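Local structure of formiminoglutamase (4MYK) at residues L285-E288 against Y289-R293. The protein is an arginase-like manganese metalloenzyme that hydrolyses N-formimino-L-glutamate to glutamate and formamide. The protein carries 1 engineered substitution. Numbering follows the deposited sequence.
Sequences LVEE and YRSPR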
loop_
_atom_site.group_PDB
_atom_site.type_symbol
_atom_site.label_atom_id
_atom_site.label_comp_id
_atom_site.label_asym_id
_atom_site.label_seq_id
_atom_site.Cartn_x
_atom_site.Cartn_y
_atom_site.Cartn_z
ATOM N N LEU A 285 1.724 -18.328 6.989
ATOM C CA LEU A 285 2.772 -18.893 6.135
ATOM C C LEU A 285 3.003 -17.985 4.940
ATOM O O LEU A 285 4.101 -17.948 4.395
ATOM C CB LEU A 285 2.409 -20.282 5.626
ATOM C CG LEU A 285 1.845 -21.274 6.640
ATOM C CD1 LEU A 285 1.952 -22.694 6.088
ATOM C CD2 LEU A 285 2.579 -21.124 7.956
ATOM N N VAL A 286 1.967 -17.265 4.517
ATOM C CA VAL A 286 2.144 -16.302 3.434
ATOM C C VAL A 286 2.807 -15.011 3.926
ATOM O O VAL A 286 3.753 -14.530 3.304
ATOM C CB VAL A 286 0.845 -15.992 2.684
ATOM C CG1 VAL A 286 1.096 -14.891 1.667
ATOM C CG2 VAL A 286 0.330 -17.238 2.003
ATOM N N GLU A 287 2.309 -14.460 5.030
ATOM C CA GLU A 287 2.970 -13.362 5.722
ATOM C C GLU A 287 2.546 -13.416 7.186
ATOM O O GLU A 287 1.370 -13.614 7.478
ATOM C CB GLU A 287 2.621 -12.014 5.085
ATOM C CG GLU A 287 3.509 -10.863 5.537
ATOM C CD GLU A 287 3.063 -10.259 6.853
ATOM O OE1 GLU A 287 1.846 -10.241 7.109
ATOM O OE2 GLU A 287 3.922 -9.782 7.620
ATOM N N GLU A 288 3.493 -13.253 8.108
ATOM C CA GLU A 288 3.242 -13.641 9.493
ATOM C C GLU A 288 3.204 -12.524 10.542
ATOM O O GLU A 288 2.817 -12.771 11.679
ATOM C CB GLU A 288 4.268 -14.677 9.930
ATOM C CG GLU A 288 5.689 -14.158 9.900
ATOM C CD GLU A 288 6.570 -14.821 10.936
ATOM O OE1 GLU A 288 7.616 -14.227 11.274
ATOM O OE2 GLU A 288 6.216 -15.922 11.424
ATOM N N TYR A 289 3.609 -11.309 10.193
ATOM C CA TYR A 289 3.618 -10.232 11.197
ATOM C C TYR A 289 2.569 -9.123 10.965
ATOM O O TYR A 289 1.762 -8.826 11.848
ATOM C CB TYR A 289 5.022 -9.631 11.363
ATOM C CG TYR A 289 5.161 -8.851 12.652
ATOM C CD1 TYR A 289 5.509 -9.493 13.835
ATOM C CD2 TYR A 289 4.911 -7.477 12.702
ATOM C CE1 TYR A 289 5.624 -8.792 15.029
ATOM C CE2 TYR A 289 5.026 -6.766 13.895
ATOM C CZ TYR A 289 5.384 -7.433 15.054
ATOM O OH TYR A 289 5.503 -6.749 16.247
ATOM N N ARG A 290 2.582 -8.535 9.770
ATOM C CA ARG A 290 1.740 -7.390 9.451
ATOM C C ARG A 290 0.267 -7.762 9.358
ATOM O O ARG A 290 -0.626 -6.999 9.773
ATOM C CB ARG A 290 2.184 -6.775 8.125
ATOM C CG ARG A 290 3.576 -6.146 8.140
ATOM C CD ARG A 290 3.964 -5.599 6.762
ATOM N NE ARG A 290 3.058 -4.559 6.270
ATOM C CZ ARG A 290 2.455 -4.571 5.075
ATOM N NH1 ARG A 290 2.650 -5.564 4.217
ATOM N NH2 ARG A 290 1.651 -3.576 4.729
ATOM N N SER A 291 0.014 -8.935 8.791
ATOM C CA SER A 291 -1.348 -9.345 8.471
ATOM C C SER A 291 -2.153 -9.778 9.707
ATOM O O SER A 291 -3.313 -9.407 9.857
ATOM C CB SER A 291 -1.319 -10.416 7.380
ATOM O OG SER A 291 -0.581 -9.938 6.265
ATOM N N PRO A 292 -1.533 -10.558 10.600
ATOM C CA PRO A 292 -2.168 -10.874 11.887
ATOM C C PRO A 292 -2.484 -9.641 12.738
ATOM O O PRO A 292 -3.500 -9.617 13.426
ATOM C CB PRO A 292 -1.126 -11.759 12.569
ATOM C CG PRO A 292 -0.448 -12.450 11.413
ATOM C CD PRO A 292 -0.351 -11.405 10.346
ATOM N N ARG A 293 -1.628 -8.629 12.694
ATOM C CA ARG A 293 -1.922 -7.375 13.384
ATOM C C ARG A 293 -3.196 -6.748 12.833
ATOM O O ARG A 293 -4.049 -6.293 13.581
ATOM C CB ARG A 293 -0.747 -6.392 13.294
ATOM C CG ARG A 293 0.514 -6.869 14.006
ATOM C CD ARG A 293 1.583 -5.784 14.073
ATOM N NE ARG A 293 1.116 -4.599 14.795
ATOM C CZ ARG A 293 1.545 -4.237 16.000
ATOM N NH1 ARG A 293 2.458 -4.965 16.628
ATOM N NH2 ARG A 293 1.066 -3.147 16.578
#
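Glu287 sends CG away from its backbone N, with chi1 at -167°, and then bends at chi2 (-83°). This fold of the chain brings its carboxylate back over the start of the helix, against the amides of Tyr289, Arg290 and Ser291. On the other side, Ser291 holds OG beside its own backbone N, where the hydroxyl and the amide can meet the same oxygen.

Each carboxylate oxygen takes two hydrogen bonds. OE2 of Glu287 accepts from Arg290 N at 2.8 Å through its syn lone pair, in a nearly straight bond of 165°. Tyr289 N reaches OE2 of Glu287 at 3.0 Å, but from above the carboxylate plane, and this bond is more bent. OE1 of Glu287 receives Ser291 N at 2.8 Å through its syn lone pair. Ser291 OG donates to Glu287 OE1 at 2.6 Å from the anti side, near the carboxylate plane. Four donors therefore fix the rotation of the carboxylate. The Glu287 side chain caps the N-terminal end of the helix, where the amides and the helix dipole would favour its negative charge.

Glu288 plays a smaller part; its CB is directed away from the helix start, though CB and CG stay close to Tyr289 N. Glu288 O lies 3.3 Å from Pro292 CG, and CG and CD of the proline ring rest on this carbonyl group.

Ser291 OG also accepts a hydrogen bond from Gly247 N. Arg290 NH2 hydrogen-bonds Ser243 O, and its NE hydrogen-bonds Ser242 OG of the second subunit. In this arginase/deacetylase alpha/beta fold, the Ser291 side chain lies about 14 Å from a bound manganese ion. The turn ends the loop between strand 274-280 of the parallel sheet and helix 290-306. Pro292 packs on Ala58 and Phe62 of helix 55-63, and Tyr289 meets the Phe62 ring edge-to-face.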